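Local coordinates for protein prophenoloxidase b (Marsupenaeus japonicus, PDB 3WKY) that probably oxidises monophenols and o-diphenols at a type 3 copper centre once its precursor form has been activated, at residues L426-Q431 / N654-E659. Sequence-based numbering, arbitrary orientation. Where two conformers were deposited one is given.
Sequences LNVTVQ and NMMLQE. With NAG (2-acetamido-2-deoxy-beta-D-glucopyranose), chain I.
Met656 and Gln658, alternate residues on one face of their strand, reach across to Val428, whose branched side chain points back at them. The apolar part of the contact centres on this valine. Its CG1 lies against the aliphatic stem of Gln658, 3.6 Å from CG, while its CG2 turns to the other neighbour and sits 4.0 Å from Met656 SD. A beta-branched residue suits the place because its two methyl groups serve two partners at once.

Met656 runs out extended, with CG anti to the backbone N (chi1 176°), which brings SD over the backbone of 426-431, within 3.7 Å of Asn427 CA; the bend at its last torsion then turns the methyl CE to 3.4 Å from Leu426 O. An unbranched, flexible methionine can follow the chain in this way; an alanine here would probably leave Val428 CG2 and the backbone at Leu426 and Asn427 without their cover.

No hydrogen bond joins the two segments. A glutamine suits position 658 because its apolar CB and CG lie against the valine while the amide reaches on past it; in the conformer given, Gln658 NE2 makes a weak, doubtful bond to Asn444 OD1, which also accepts Val430 N. On Asn427, ND2 carries the N-linked sugar, bonded to C1 of the N-acetylglucosamine, and OD1 accepts the next backbone amide, Val428 N, at 2.9 Å; this bond is bent, 136° at the hydrogen.

Leu426 and Asn427 form a classic beta bulge opposite Thr490, at the edge of a three-stranded antiparallel sheet. The strand axes pass 7.6 Å apart at -30°, joined through side chains rather than backbone bonds: this is the face-to-face packing of two sheets in a beta sandwich, as expected of the Ig-like domain of the hemocyanin family.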
ATOM      1  N   LEU A 426     -14.863 -56.987  13.045  1.00 25.08           N
ATOM      2  CA  LEU A 426     -13.717 -57.794  13.453  1.00 27.82           C
ATOM      3  C   LEU A 426     -12.509 -57.635  12.545  1.00 26.76           C
ATOM      4  O   LEU A 426     -11.369 -57.739  12.996  1.00 30.89           O
ATOM      5  CB  LEU A 426     -14.100 -59.279  13.513  1.00 24.53           C
ATOM      6  CG  LEU A 426     -15.119 -59.659  14.584  1.00 30.22           C
ATOM      7  CD1 LEU A 426     -15.499 -61.138  14.467  1.00 33.16           C
ATOM      8  CD2 LEU A 426     -14.555 -59.362  15.954  1.00 35.80           C
ATOM      9  N   ASN A 427     -12.753 -57.413  11.259  1.00 26.57           N
ATOM     10  CA  ASN A 427     -11.659 -57.364  10.303  1.00 24.02           C
ATOM     11  C   ASN A 427     -12.046 -56.639   9.025  1.00 22.65           C
ATOM     12  O   ASN A 427     -13.231 -56.509   8.697  1.00 23.94           O
ATOM     13  CB  ASN A 427     -11.201 -58.777   9.947  1.00 32.21           C
ATOM     14  CG  ASN A 427      -9.718 -58.853   9.656  1.00 49.06           C
ATOM     15  OD1 ASN A 427      -9.044 -57.826   9.529  1.00 48.93           O
ATOM     16  ND2 ASN A 427      -9.201 -60.075   9.540  1.00 61.57           N
ATOM     17  N   VAL A 428     -11.037 -56.173   8.303  1.00 23.56           N
ATOM     18  CA  VAL A 428     -11.249 -55.472   7.050  1.00 22.84           C
ATOM     19  C   VAL A 428     -10.085 -55.839   6.154  1.00 21.17           C
ATOM     20  O   VAL A 428      -8.936 -55.840   6.601  1.00 27.47           O
ATOM     21  CB  VAL A 428     -11.231 -53.932   7.231  1.00 23.87           C
ATOM     22  CG1 VAL A 428     -11.509 -53.252   5.907  1.00 23.88           C
ATOM     23  CG2 VAL A 428     -12.241 -53.469   8.277  1.00 24.37           C
ATOM     24  N   THR A 429     -10.368 -56.195   4.906  1.00 20.58           N
ATOM     25  CA  THR A 429      -9.315 -56.431   3.927  0.57 23.00           C
ATOM     26  C   THR A 429      -9.741 -55.877   2.574  1.00 25.98           C
ATOM     27  O   THR A 429     -10.916 -55.934   2.219  1.00 27.21           O
ATOM     28  CB  THR A 429      -8.964 -57.931   3.792  0.57 30.62           C
ATOM     29  OG1 THR A 429      -7.925 -58.094   2.820  0.57 29.32           O
ATOM     30  CG2 THR A 429     -10.172 -58.728   3.354  0.57 33.41           C
ATOM     31  N   VAL A 430      -8.778 -55.344   1.832  1.00 23.82           N
ATOM     32  CA  VAL A 430      -9.038 -54.767   0.529  1.00 22.70           C
ATOM     33  C   VAL A 430      -8.152 -55.485  -0.480  1.00 22.44           C
ATOM     34  O   VAL A 430      -6.968 -55.726  -0.213  1.00 26.11           O
ATOM     35  CB  VAL A 430      -8.740 -53.245   0.545  1.00 24.27           C
ATOM     36  CG1 VAL A 430      -8.791 -52.663  -0.855  1.00 24.58           C
ATOM     37  CG2 VAL A 430      -9.730 -52.531   1.456  1.00 21.78           C
ATOM     38  N   GLN A 431      -8.716 -55.839  -1.631  1.00 22.90           N
ATOM     39  CA  GLN A 431      -7.952 -56.580  -2.629  1.00 25.48           C
ATOM     40  C   GLN A 431      -8.235 -56.126  -4.052  1.00 21.43           C
ATOM     41  O   GLN A 431      -9.368 -56.216  -4.550  1.00 22.27           O
ATOM     42  CB  GLN A 431      -8.190 -58.095  -2.501  1.00 29.63           C
ATOM     43  CG  GLN A 431      -7.470 -58.923  -3.573  1.00 27.67           C
ATOM     44  CD  GLN A 431      -5.958 -58.847  -3.464  1.00 26.74           C
ATOM     45  OE1 GLN A 431      -5.388 -59.080  -2.396  1.00 30.19           O
ATOM     46  NE2 GLN A 431      -5.297 -58.510  -4.570  1.00 31.44           N
ATOM     47  N   ASN A 654     -18.223 -51.357  17.100  1.00 23.40           N
ATOM     48  CA  ASN A 654     -18.819 -51.338  15.761  1.00 19.25           C
ATOM     49  C   ASN A 654     -18.054 -50.459  14.770  1.00 24.54           C
ATOM     50  O   ASN A 654     -18.535 -50.200  13.662  1.00 22.59           O
ATOM     51  CB  ASN A 654     -20.294 -50.926  15.798  1.00 20.44           C
ATOM     52  CG  ASN A 654     -20.511 -49.568  16.445  1.00 26.13           C
ATOM     53  OD1 ASN A 654     -19.780 -49.172  17.361  1.00 30.13           O
ATOM     54  ND2 ASN A 654     -21.531 -48.850  15.978  1.00 20.28           N
ATOM     55  N   MET A 655     -16.867 -50.009  15.166  1.00 23.45           N
ATOM     56  CA  MET A 655     -16.006 -49.272  14.250  1.00 23.39           C
ATOM     57  C   MET A 655     -14.639 -49.916  14.167  1.00 21.59           C
ATOM     58  O   MET A 655     -14.105 -50.402  15.175  1.00 23.68           O
ATOM     59  CB  MET A 655     -15.828 -47.821  14.704  1.00 19.33           C
ATOM     60  CG  MET A 655     -17.091 -47.022  14.916  1.00 21.76           C
ATOM     61  SD  MET A 655     -16.559 -45.365  15.469  1.00 22.61           S
ATOM     62  CE  MET A 655     -18.125 -44.646  15.952  1.00 18.65           C
ATOM     63  N   MET A 656     -14.064 -49.913  12.970  1.00 18.80           N
ATOM     64  CA  MET A 656     -12.690 -50.380  12.788  1.00 20.98           C
ATOM     65  C   MET A 656     -11.936 -49.464  11.832  1.00 25.69           C
ATOM     66  O   MET A 656     -12.495 -48.995  10.840  1.00 24.06           O
ATOM     67  CB  MET A 656     -12.655 -51.828  12.281  1.00 28.29           C
ATOM     68  CG  MET A 656     -11.251 -52.358  11.979  1.00 23.89           C
ATOM     69  SD  MET A 656     -11.164 -54.178  12.050  1.00 31.06           S
ATOM     70  CE  MET A 656     -11.333 -54.457  13.818  1.00 35.69           C
ATOM     71  N   LEU A 657     -10.668 -49.209  12.136  1.00 21.91           N
ATOM     72  CA  LEU A 657      -9.842 -48.363  11.276  1.00 21.59           C
ATOM     73  C   LEU A 657      -8.826 -49.195  10.509  1.00 25.41           C
ATOM     74  O   LEU A 657      -7.863 -49.711  11.078  1.00 27.69           O
ATOM     75  CB  LEU A 657      -9.125 -47.295  12.101  1.00 24.22           C
ATOM     76  CG  LEU A 657      -8.299 -46.295  11.292  1.00 29.11           C
ATOM     77  CD1 LEU A 657      -9.234 -45.401  10.469  1.00 20.28           C
ATOM     78  CD2 LEU A 657      -7.385 -45.467  12.205  1.00 26.35           C
ATOM     79  N   GLN A 658      -9.057 -49.330   9.212  1.00 20.06           N
ATOM     80  CA  GLN A 658      -8.161 -50.063   8.332  0.56 19.91           C
ATOM     81  C   GLN A 658      -7.260 -49.044   7.614  1.00 27.72           C
ATOM     82  O   GLN A 658      -7.453 -47.828   7.749  1.00 23.47           O
ATOM     83  CB  GLN A 658      -9.007 -50.962   7.393  0.56 21.82           C
ATOM     84  CG  GLN A 658      -8.484 -51.277   5.989  0.56 21.13           C
ATOM     85  CD  GLN A 658      -7.620 -52.517   5.892  0.56 28.70           C
ATOM     86  OE1 GLN A 658      -7.084 -53.010   6.887  0.56 24.08           O
ATOM     87  NE2 GLN A 658      -7.474 -53.028   4.668  0.56 18.64           N
ATOM     88  N   GLU A 659      -6.281 -49.537   6.871  1.00 23.82           N
ATOM     89  CA  GLU A 659      -5.338 -48.685   6.178  1.00 26.75           C
ATOM     90  C   GLU A 659      -5.055 -49.292   4.808  1.00 29.23           C
ATOM     91  O   GLU A 659      -4.889 -50.509   4.689  1.00 24.56           O
ATOM     92  CB  GLU A 659      -4.061 -48.628   7.010  1.00 29.45           C
ATOM     93  CG  GLU A 659      -3.224 -47.409   6.817  1.00 37.07           C
ATOM     94  CD  GLU A 659      -2.117 -47.293   7.862  1.00 42.10           C
ATOM     95  OE1 GLU A 659      -0.999 -47.783   7.600  1.00 41.30           O
ATOM     96  OE2 GLU A 659      -2.367 -46.711   8.944  1.00 37.73           O
TER
HETATM   97  C1  NAG I 707      -7.812 -59.998   9.159  1.00 67.41           C
HETATM   98  C2  NAG I 707      -7.147 -60.873  10.217  1.00 72.25           C
HETATM   99  C3  NAG I 707      -5.641 -60.926   9.985  1.00 75.56           C
HETATM  100  C4  NAG I 707      -5.296 -61.205   8.524  1.00 78.88           C
HETATM  101  C5  NAG I 707      -6.182 -60.454   7.530  1.00 71.96           C
HETATM  102  C6  NAG I 707      -5.934 -61.002   6.126  1.00 62.10           C
HETATM  103  C7  NAG I 707      -8.370 -60.975  12.304  1.00 63.51           C
HETATM  104  C8  NAG I 707      -8.575 -60.435  13.690  1.00 53.63           C
HETATM  105  N2  NAG I 707      -7.448 -60.380  11.552  1.00 64.60           N
HETATM  106  O3  NAG I 707      -5.093 -61.950  10.786  1.00 84.48           O
HETATM  107  O4  NAG I 707      -3.958 -60.825   8.284  1.00 84.24           O
HETATM  108  O5  NAG I 707      -7.550 -60.546   7.880  1.00 68.18           O
HETATM  109  O6  NAG I 707      -7.053 -61.704   5.627  1.00 64.72           O
HETATM  110  O7  NAG I 707      -9.041 -61.922  11.896  1.00 64.22           O